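Local coordinates for RagB/SusD domain protein (Flavobacterium johnsoniae, PDB 5J90), which binds chitin as a SusD homolog and probably helps to capture the polysaccharide at the cell surface for its uptake and breakdown, at residues 47-56 and 85-93; 278-286 and 365-376. One frame throughout, in Å; residues are numbered along the deposited sequence.

Contact 1. Residues 47-56 and 85-93. With EDO (1,2-ethanediol), chain C.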
loop_
_atom_site.group_PDB
_atom_site.type_symbol
_atom_site.label_atom_id
_atom_site.label_comp_id
_atom_site.label_asym_id
_atom_site.label_seq_id
_atom_site.Cartn_x
_atom_site.Cartn_y
_atom_site.Cartn_z
ATOM N N TRP A 47 8.973 34.155 -1.629
ATOM C CA TRP A 47 7.581 33.787 -1.421
ATOM C C TRP A 47 7.220 32.512 -2.174
ATOM O O TRP A 47 6.331 31.775 -1.753
ATOM C CB TRP A 47 6.613 34.947 -1.748
ATOM C CG TRP A 47 6.544 35.375 -3.191
ATOM C CD1 TRP A 47 7.233 36.399 -3.784
ATOM C CD2 TRP A 47 5.711 34.815 -4.208
ATOM N NE1 TRP A 47 6.890 36.490 -5.112
ATOM C CE2 TRP A 47 5.957 35.534 -5.397
ATOM C CE3 TRP A 47 4.780 33.771 -4.231
ATOM C CZ2 TRP A 47 5.305 35.241 -6.598
ATOM C CZ3 TRP A 47 4.139 33.475 -5.426
ATOM C CH2 TRP A 47 4.402 34.212 -6.591
ATOM N N VAL A 48 7.911 32.245 -3.282
ATOM C CA VAL A 48 7.682 30.993 -3.997
ATOM C C VAL A 48 8.251 29.807 -3.212
ATOM O O VAL A 48 7.579 28.785 -3.094
ATOM C CB VAL A 48 8.206 31.012 -5.447
ATOM C CG1 VAL A 48 8.050 29.635 -6.082
ATOM C CG2 VAL A 48 7.445 32.059 -6.275
ATOM N N TYR A 49 9.465 29.923 -2.664
ATOM C CA TYR A 49 9.974 28.844 -1.811
ATOM C C TYR A 49 9.004 28.546 -0.665
ATOM O O TYR A 49 8.761 27.382 -0.317
ATOM C CB TYR A 49 11.384 29.131 -1.245
ATOM C CG TYR A 49 11.777 28.000 -0.317
ATOM C CD1 TYR A 49 12.347 26.842 -0.818
ATOM C CD2 TYR A 49 11.477 28.045 1.038
ATOM C CE1 TYR A 49 12.649 25.773 0.009
ATOM C CE2 TYR A 49 11.770 26.983 1.872
ATOM C CZ TYR A 49 12.357 25.845 1.350
ATOM O OH TYR A 49 12.635 24.780 2.185
ATOM N N GLN A 50 8.465 29.597 -0.056
ATOM C CA GLN A 50 7.558 29.423 1.058
ATOM C C GLN A 50 6.397 28.502 0.670
ATOM O O GLN A 50 5.955 27.694 1.483
ATOM C CB GLN A 50 7.030 30.787 1.528
ATOM C CG GLN A 50 6.244 30.724 2.818
ATOM C CD GLN A 50 5.746 32.081 3.258
ATOM O OE1 GLN A 50 5.416 32.935 2.430
ATOM N NE2 GLN A 50 5.678 32.283 4.562
ATOM N N LEU A 51 5.914 28.614 -0.569
ATOM C CA LEU A 51 4.801 27.775 -1.033
ATOM C C LEU A 51 5.265 26.417 -1.583
ATOM O O LEU A 51 4.576 25.407 -1.434
ATOM C CB LEU A 51 3.969 28.521 -2.085
ATOM C CG LEU A 51 3.328 29.811 -1.571
ATOM C CD1 LEU A 51 2.694 30.557 -2.735
ATOM C CD2 LEU A 51 2.293 29.500 -0.511
ATOM N N GLN A 52 6.435 26.395 -2.208
ATOM C CA GLN A 52 6.964 25.167 -2.787
ATOM C C GLN A 52 7.334 24.149 -1.723
ATOM O O GLN A 52 7.099 22.952 -1.908
ATOM C CB GLN A 52 8.199 25.468 -3.630
ATOM C CG GLN A 52 8.690 24.240 -4.382
ATOM C CD GLN A 52 10.192 24.223 -4.592
ATOM O OE1 GLN A 52 10.934 24.970 -3.946
ATOM N NE2 GLN A 52 10.648 23.367 -5.498
ATOM N N GLN A 53 7.925 24.609 -0.619
ATOM C CA GLN A 53 8.372 23.688 0.416
ATOM C C GLN A 53 8.151 24.206 1.839
ATOM O O GLN A 53 7.916 23.426 2.761
ATOM C CB GLN A 53 9.844 23.312 0.192
ATOM C CG GLN A 53 10.326 22.258 1.174
ATOM C CD GLN A 53 11.703 21.671 0.854
ATOM O OE1 GLN A 53 12.099 21.494 -0.306
ATOM N NE2 GLN A 53 12.436 21.357 1.903
ATOM N N GLY A 54 8.215 25.524 2.025
ATOM C CA GLY A 54 8.186 26.096 3.361
ATOM C C GLY A 54 6.936 25.818 4.174
ATOM O O GLY A 54 6.988 25.729 5.406
ATOM N N LEU A 55 5.809 25.685 3.483
ATOM C CA LEU A 55 4.519 25.483 4.141
ATOM C C LEU A 55 3.970 24.070 3.911
ATOM O O LEU A 55 2.786 23.796 4.146
ATOM C CB LEU A 55 3.512 26.549 3.684
ATOM C CG LEU A 55 3.827 27.956 4.204
ATOM C CD1 LEU A 55 2.973 29.008 3.515
ATOM C CD2 LEU A 55 3.603 28.000 5.703
ATOM N N ASN A 56 4.849 23.164 3.488
ATOM C CA ASN A 56 4.484 21.748 3.428
ATOM C C ASN A 56 5.522 20.895 4.160
ATOM O O ASN A 56 5.505 20.841 5.383
ATOM C CB ASN A 56 4.098 21.265 2.002
ATOM C CG ASN A 56 5.150 21.578 0.940
ATOM O OD1 ASN A 56 6.136 20.863 0.801
ATOM N ND2 ASN A 56 4.902 22.615 0.138
ATOM N N TRP A 85 -1.818 26.957 -2.567
ATOM C CA TRP A 85 -0.423 26.884 -2.127
ATOM C C TRP A 85 0.345 25.805 -2.886
ATOM O O TRP A 85 1.432 26.040 -3.414
ATOM C CB TRP A 85 -0.349 26.549 -0.638
ATOM C CG TRP A 85 -0.786 27.639 0.302
ATOM C CD1 TRP A 85 -1.356 28.846 -0.018
ATOM C CD2 TRP A 85 -0.679 27.608 1.727
ATOM N NE1 TRP A 85 -1.601 29.566 1.135
ATOM C CE2 TRP A 85 -1.194 28.828 2.217
ATOM C CE3 TRP A 85 -0.189 26.668 2.641
ATOM C CZ2 TRP A 85 -1.237 29.125 3.580
ATOM C CZ3 TRP A 85 -0.230 26.963 3.991
ATOM C CH2 TRP A 85 -0.750 28.186 4.450
ATOM N N ASN A 86 -0.243 24.616 -2.935
ATOM C CA ASN A 86 0.501 23.426 -3.334
ATOM C C ASN A 86 0.730 23.301 -4.833
ATOM O O ASN A 86 1.630 22.588 -5.278
ATOM C CB ASN A 86 -0.161 22.177 -2.748
ATOM C CG ASN A 86 -0.192 22.204 -1.234
ATOM O OD1 ASN A 86 0.740 22.709 -0.601
ATOM N ND2 ASN A 86 -1.260 21.683 -0.644
ATOM N N GLY A 87 -0.067 24.011 -5.625
ATOM C CA GLY A 87 0.145 24.043 -7.058
ATOM C C GLY A 87 1.521 24.555 -7.448
ATOM O O GLY A 87 2.062 24.158 -8.476
ATOM N N PHE A 88 2.097 25.421 -6.622
ATOM C CA PHE A 88 3.429 25.958 -6.894
ATOM C C PHE A 88 4.501 24.878 -7.019
ATOM O O PHE A 88 5.446 25.023 -7.799
ATOM C CB PHE A 88 3.833 26.970 -5.816
ATOM C CG PHE A 88 3.225 28.330 -6.009
ATOM C CD1 PHE A 88 1.955 28.614 -5.535
ATOM C CD2 PHE A 88 3.926 29.318 -6.683
ATOM C CE1 PHE A 88 1.390 29.879 -5.729
ATOM C CE2 PHE A 88 3.373 30.582 -6.877
ATOM C CZ PHE A 88 2.104 30.860 -6.396
ATOM N N ILE A 89 4.356 23.795 -6.255
ATOM C CA ILE A 89 5.335 22.710 -6.287
ATOM C C ILE A 89 5.425 22.140 -7.697
ATOM O O ILE A 89 6.505 22.012 -8.279
ATOM C CB ILE A 89 4.934 21.573 -5.324
ATOM C CG1 ILE A 89 4.684 22.100 -3.907
ATOM C CG2 ILE A 89 5.989 20.472 -5.342
ATOM C CD1 ILE A 89 3.989 21.088 -3.002
ATOM N N TRP A 90 4.263 21.805 -8.251
ATOM C CA TRP A 90 4.191 21.205 -9.570
ATOM C C TRP A 90 4.603 22.212 -10.642
ATOM O O TRP A 90 5.432 21.921 -11.515
ATOM C CB TRP A 90 2.761 20.718 -9.812
ATOM C CG TRP A 90 2.535 19.983 -11.095
ATOM C CD1 TRP A 90 2.362 20.519 -12.342
ATOM C CD2 TRP A 90 2.414 18.567 -11.249
ATOM N NE1 TRP A 90 2.158 19.515 -13.266
ATOM C CE2 TRP A 90 2.184 18.306 -12.617
ATOM C CE3 TRP A 90 2.483 17.487 -10.359
ATOM C CZ2 TRP A 90 2.016 17.010 -13.113
ATOM C CZ3 TRP A 90 2.317 16.205 -10.856
ATOM C CH2 TRP A 90 2.097 15.979 -12.214
ATOM N N ASP A 91 4.027 23.408 -10.578
ATOM C CA ASP A 91 4.208 24.360 -11.667
ATOM C C ASP A 91 5.668 24.821 -11.797
ATOM O O ASP A 91 6.223 24.829 -12.901
ATOM C CB ASP A 91 3.218 25.524 -11.539
ATOM C CG ASP A 91 1.765 25.070 -11.689
ATOM O OD1 ASP A 91 1.529 24.064 -12.381
ATOM O OD2 ASP A 91 0.860 25.711 -11.108
ATOM N N TYR A 92 6.313 25.133 -10.673
ATOM C CA TYR A 92 7.713 25.549 -10.730
ATOM C C TYR A 92 8.669 24.406 -11.066
ATOM O O TYR A 92 9.624 24.589 -11.819
ATOM C CB TYR A 92 8.137 26.284 -9.451
ATOM C CG TYR A 92 7.824 27.760 -9.525
ATOM C CD1 TYR A 92 6.525 28.222 -9.353
ATOM C CD2 TYR A 92 8.820 28.688 -9.799
ATOM C CE1 TYR A 92 6.225 29.567 -9.440
ATOM C CE2 TYR A 92 8.525 30.042 -9.893
ATOM C CZ TYR A 92 7.227 30.465 -9.714
ATOM O OH TYR A 92 6.921 31.813 -9.799
ATOM N N GLY A 93 8.395 23.214 -10.540
ATOM C CA GLY A 93 9.216 22.053 -10.832
ATOM C C GLY A 93 9.191 21.666 -12.300
ATOM O O GLY A 93 10.221 21.405 -12.911
HETATM C C1 EDO C . 4.279 33.119 -9.773
HETATM O O1 EDO C . 5.087 33.114 -10.956
HETATM C C2 EDO C . 2.821 32.941 -10.168
HETATM O O2 EDO C . 2.680 31.751 -10.955
HETATM O O HOH W 1 2.686 24.520 0.265
HETATM O O HOH W 2 9.018 21.603 -7.138
#

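Contact 2. Residues 278-286 and 365-376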
loop_
_atom_site.group_PDB
_atom_site.type_symbol
_atom_site.label_atom_id
_atom_site.label_comp_id
_atom_site.label_asym_id
_atom_site.label_seq_id
_atom_site.Cartn_x
_atom_site.Cartn_y
_atom_site.Cartn_z
ATOM N N TYR A 278 18.906 16.101 23.883
ATOM C CA TYR A 278 20.262 15.613 23.676
ATOM C C TYR A 278 21.336 16.654 23.997
ATOM O O TYR A 278 22.519 16.353 23.901
ATOM C CB TYR A 278 20.453 15.176 22.221
ATOM C CG TYR A 278 19.791 13.870 21.811
ATOM C CD1 TYR A 278 19.496 12.869 22.736
ATOM C CD2 TYR A 278 19.490 13.631 20.475
ATOM C CE1 TYR A 278 18.908 11.668 22.335
ATOM C CE2 TYR A 278 18.907 12.444 20.068
ATOM C CZ TYR A 278 18.615 11.466 20.995
ATOM O OH TYR A 278 18.041 10.282 20.564
ATOM N N GLN A 279 20.924 17.869 24.359
ATOM C CA GLN A 279 21.860 18.990 24.532
ATOM C C GLN A 279 22.801 19.069 23.335
ATOM O O GLN A 279 24.020 19.166 23.467
ATOM C CB GLN A 279 22.649 18.856 25.837
ATOM C CG GLN A 279 21.781 18.954 27.078
ATOM C CD GLN A 279 22.587 18.857 28.359
ATOM O OE1 GLN A 279 23.765 19.218 28.394
ATOM N NE2 GLN A 279 21.958 18.360 29.416
ATOM N N ASP A 280 22.200 19.012 22.152
ATOM C CA ASP A 280 22.931 18.881 20.908
ATOM C C ASP A 280 23.583 20.211 20.538
ATOM O O ASP A 280 22.887 21.208 20.371
ATOM C CB ASP A 280 21.924 18.451 19.834
ATOM C CG ASP A 280 22.584 17.936 18.581
ATOM O OD1 ASP A 280 23.531 18.571 18.091
ATOM O OD2 ASP A 280 22.142 16.871 18.077
ATOM N N PRO A 281 24.919 20.229 20.390
ATOM C CA PRO A 281 25.599 21.500 20.098
ATOM C C PRO A 281 25.275 22.062 18.714
ATOM O O PRO A 281 25.574 23.227 18.452
ATOM C CB PRO A 281 27.086 21.140 20.196
ATOM C CG PRO A 281 27.140 19.676 19.929
ATOM C CD PRO A 281 25.871 19.112 20.515
ATOM N N ARG A 282 24.668 21.262 17.839
ATOM C CA ARG A 282 24.266 21.770 16.528
ATOM C C ARG A 282 23.109 22.760 16.629
ATOM O O ARG A 282 22.827 23.486 15.678
ATOM C CB ARG A 282 23.908 20.611 15.585
ATOM C CG ARG A 282 25.126 19.800 15.167
ATOM C CD ARG A 282 24.734 18.504 14.443
ATOM N NE ARG A 282 24.141 17.536 15.364
ATOM C CZ ARG A 282 23.889 16.266 15.050
ATOM N NH1 ARG A 282 24.181 15.815 13.835
ATOM N NH2 ARG A 282 23.358 15.458 15.952
ATOM N N ILE A 283 22.463 22.811 17.791
ATOM C CA ILE A 283 21.295 23.661 17.973
ATOM C C ILE A 283 21.631 25.135 17.738
ATOM O O ILE A 283 20.793 25.895 17.262
ATOM C CB ILE A 283 20.675 23.460 19.374
ATOM C CG1 ILE A 283 19.207 23.883 19.402
ATOM C CG2 ILE A 283 21.481 24.199 20.440
ATOM C CD1 ILE A 283 18.508 23.491 20.691
ATOM N N ALA A 284 22.870 25.516 18.043
ATOM C CA ALA A 284 23.264 26.923 18.021
ATOM C C ALA A 284 23.350 27.493 16.609
ATOM O O ALA A 284 23.071 28.669 16.400
ATOM C CB ALA A 284 24.579 27.116 18.758
ATOM N N SER A 285 23.737 26.674 15.639
ATOM C CA SER A 285 23.769 27.155 14.265
ATOM C C SER A 285 22.452 26.873 13.543
ATOM O O SER A 285 22.124 27.555 12.578
ATOM C CB SER A 285 24.952 26.583 13.487
ATOM O OG SER A 285 24.871 25.172 13.365
ATOM N N TYR A 286 21.695 25.889 14.020
ATOM C CA TYR A 286 20.405 25.573 13.406
ATOM C C TYR A 286 19.367 26.654 13.694
ATOM O O TYR A 286 18.533 26.968 12.837
ATOM C CB TYR A 286 19.855 24.229 13.909
ATOM C CG TYR A 286 20.479 22.985 13.309
ATOM C CD1 TYR A 286 21.667 23.040 12.588
ATOM C CD2 TYR A 286 19.866 21.751 13.473
ATOM C CE1 TYR A 286 22.228 21.890 12.038
ATOM C CE2 TYR A 286 20.423 20.601 12.939
ATOM C CZ TYR A 286 21.591 20.675 12.218
ATOM O OH TYR A 286 22.147 19.539 11.676
ATOM N N PHE A 365 28.676 16.537 12.785
ATOM C CA PHE A 365 29.324 17.445 13.737
ATOM C C PHE A 365 30.434 18.227 13.039
ATOM O O PHE A 365 30.536 19.452 13.208
ATOM C CB PHE A 365 29.897 16.678 14.935
ATOM C CG PHE A 365 28.952 16.551 16.106
ATOM C CD1 PHE A 365 27.696 15.966 15.964
ATOM C CD2 PHE A 365 29.340 16.978 17.370
ATOM C CE1 PHE A 365 26.844 15.837 17.052
ATOM C CE2 PHE A 365 28.494 16.852 18.457
ATOM C CZ PHE A 365 27.243 16.275 18.302
ATOM N N ASP A 366 31.262 17.538 12.256
ATOM C CA ASP A 366 32.332 18.204 11.521
ATOM C C ASP A 366 31.770 19.212 10.524
ATOM O O ASP A 366 32.293 20.326 10.387
ATOM C CB ASP A 366 33.211 17.185 10.796
ATOM C CG ASP A 366 34.049 16.348 11.745
ATOM O OD1 ASP A 366 34.191 16.723 12.931
ATOM O OD2 ASP A 366 34.576 15.314 11.290
ATOM N N GLN A 367 30.697 18.828 9.835
ATOM C CA GLN A 367 30.092 19.696 8.840
ATOM C C GLN A 367 29.606 21.000 9.467
ATOM O O GLN A 367 29.712 22.075 8.852
ATOM C CB GLN A 367 28.934 18.982 8.140
ATOM C CG GLN A 367 28.431 19.742 6.940
ATOM C CD GLN A 367 27.385 18.992 6.151
ATOM O OE1 GLN A 367 26.576 18.238 6.706
ATOM N NE2 GLN A 367 27.383 19.204 4.846
ATOM N N ARG A 368 29.092 20.909 10.689
ATOM C CA ARG A 368 28.538 22.075 11.374
ATOM C C ARG A 368 29.575 22.811 12.228
ATOM O O ARG A 368 29.266 23.833 12.828
ATOM C CB ARG A 368 27.336 21.670 12.235
ATOM C CG ARG A 368 26.293 20.833 11.505
ATOM C CD ARG A 368 25.748 21.527 10.270
ATOM N NE ARG A 368 24.630 20.760 9.722
ATOM C CZ ARG A 368 23.754 21.232 8.851
ATOM N NH1 ARG A 368 23.847 22.480 8.408
ATOM N NH2 ARG A 368 22.770 20.452 8.428
ATOM N N GLY A 369 30.793 22.282 12.288
ATOM C CA GLY A 369 31.876 22.950 13.002
ATOM C C GLY A 369 31.771 22.892 14.513
ATOM O O GLY A 369 32.253 23.798 15.206
ATOM N N VAL A 370 31.151 21.842 15.041
ATOM C CA VAL A 370 31.010 21.698 16.485
ATOM C C VAL A 370 31.839 20.538 17.017
ATOM O O VAL A 370 32.069 19.543 16.325
ATOM C CB VAL A 370 29.536 21.544 16.929
ATOM C CG1 VAL A 370 28.765 22.831 16.659
ATOM C CG2 VAL A 370 28.886 20.360 16.236
ATOM N N SER A 371 32.310 20.691 18.249
ATOM C CA SER A 371 33.103 19.661 18.897
ATOM C C SER A 371 32.212 18.832 19.814
ATOM O O SER A 371 31.028 19.131 19.979
ATOM C CB SER A 371 34.237 20.304 19.700
ATOM O OG SER A 371 33.712 21.199 20.658
ATOM N N GLY A 372 32.791 17.784 20.395
ATOM C CA GLY A 372 32.105 16.991 21.396
ATOM C C GLY A 372 31.408 15.750 20.875
ATOM O O GLY A 372 30.606 15.160 21.588
ATOM N N ALA A 373 31.721 15.347 19.649
ATOM C CA ALA A 373 31.057 14.191 19.044
ATOM C C ALA A 373 31.224 12.912 19.867
ATOM O O ALA A 373 30.266 12.168 20.065
ATOM C CB ALA A 373 31.553 13.971 17.618
ATOM N N ALA A 374 32.436 12.654 20.350
ATOM C CA ALA A 374 32.700 11.407 21.060
ATOM C C ALA A 374 31.798 11.228 22.283
ATOM O O ALA A 374 31.235 10.151 22.495
ATOM C CB ALA A 374 34.171 11.314 21.456
ATOM N N GLY A 375 31.660 12.282 23.080
ATOM C CA GLY A 375 30.830 12.236 24.271
ATOM C C GLY A 375 29.354 12.116 23.945
ATOM O O GLY A 375 28.604 11.413 24.626
ATOM N N TYR A 376 28.938 12.827 22.901
ATOM C CA TYR A 376 27.557 12.794 22.425
ATOM C C TYR A 376 27.190 11.387 21.948
ATOM O O TYR A 376 26.141 10.851 22.309
ATOM C CB TYR A 376 27.415 13.810 21.292
ATOM C CG TYR A 376 26.047 13.928 20.654
ATOM C CD1 TYR A 376 25.706 13.147 19.552
ATOM C CD2 TYR A 376 25.117 14.846 21.122
ATOM C CE1 TYR A 376 24.463 13.268 18.943
ATOM C CE2 TYR A 376 23.860 14.970 20.520
ATOM C CZ TYR A 376 23.547 14.175 19.431
ATOM O OH TYR A 376 22.318 14.297 18.828
HETATM O O HOH W 3 26.687 24.981 11.244
#

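Contact 1. Residues 47-56 and 85-93
Leu51 stands where helix 46-54 crosses helix 83-108 of this SusD-like protein, and its two methyls serve two rings at once: CD1 sits 3.6 Å from the centroid of the Phe88 ring, while CD2 lies over the five-membered ring of Trp85. Leu55 CD1 covers the six-membered ring on the same face of that indole, so the broad tryptophan makes a floor for both leucines. Branched Val48 holds CG1 trans to its backbone N (chi1 175°), setting that methyl squarely over the centre of the Tyr92 ring, whose OH shares a hydrogen bond of 2.5 Å with ethanediol O1. Trp47 meets Phe88 with the ring planes at 83°, its CZ3 3.3 Å from Phe88 CE2. The axes of the two short helical segments pass 7.3 Å apart at 99°, close enough for Ile89 CG1 to reach Gln52 O. Replacing Phe88 with alanine would probably open a gap beneath Leu51 CD1 and deprive Trp47 of its aromatic neighbour. One water joins Leu51 O and Asn56 ND2 to Asn86 OD1, which Asn76 also bonds; another joins Ile89 O to Gln52 NE2, whose amide Val42 also holds. Lacking direct hydrogen bonds, the segments rest on CH-pi contacts and bridging waters.

Contact 2. Residues 278-286 and 365-376
Pro281, second residue of a type I beta turn from Asp280 to Ile283, is the bump that enters the bend between helix 353-368 and helix 373-378 of this SusD-like protein. Its turn is also an Asx turn, Asp280 OD1 accepting from Arg282 N, and the bend opposite begins with a Schellman motif at Gly369, whose positive phi (73°) a glycine adopts easily. Phe365 and Val370 wall the hollow: Pro281 CG lies 3.5 Å from Phe365 CE2, and Pro281 CB faces Val370 CB at 4.1 Å. A compact, rigid ring with no N-H to satisfy suits this place.

The aliphatic part of Arg282 continues the ridge, its CG 3.9 Å from Val370 CG2 and packed against the side chain of Arg368. Beyond it, one face of the guanidinium receives Phe365 CE1, although the two planes are inclined at 50°. A bend at chi3 (-71°) brings the group back to Asp280 in a side-on salt bridge within 278-286, NE to OD1 and NH2 to OD2, each on a syn lone pair; Ser364 and Gln423 take further N-H groups and help fix its rotation.

At one end Arg368 spreads its guanidinium against Tyr286, whose CE1 stands 3.5 Å above the centre of that plane, while Arg368 NH2 reaches the carbonyls of Ala427 and Phe429. At the other end Tyr376 fits against Tyr278 and the carboxylate of Asp280, its ring turned steeply to that of Tyr278: Tyr278 CB touches Tyr376 CE2 at 3.8 Å, and Phe365 CZ lies over one face of the Tyr376 ring. A tyrosine suits the place, its long ring carrying a hydroxyl to the buried carboxylate, where Gln423 of helix 413-428 also bonds it and Tyr376 OH donates a weak hydrogen bond to Asp280 OD2 at 2.7 Å.

How the contacts relate
Contact 1 closes before contact 2 opens along the chain, and the two do not touch: their centres are about 31 Å apart and their nearest atoms about 12 Å. The first lies about 14 Å from the centre of the chain and the second about 21 Å, which fits the more buried character of contact 1. Helix 255-261 packs on Tyr49 and Gln50 of segment 47-56, and a little later helix 269-277 runs into segment 278-286. The ethanediol at contact 1 probably comes from the crystallisation liquor, so it gives no evidence of where chitin binds. Contact 1 sets methyls on rings; in contact 2 a salt bridge inside 278-286 presents its side chains to Phe365 and Tyr376.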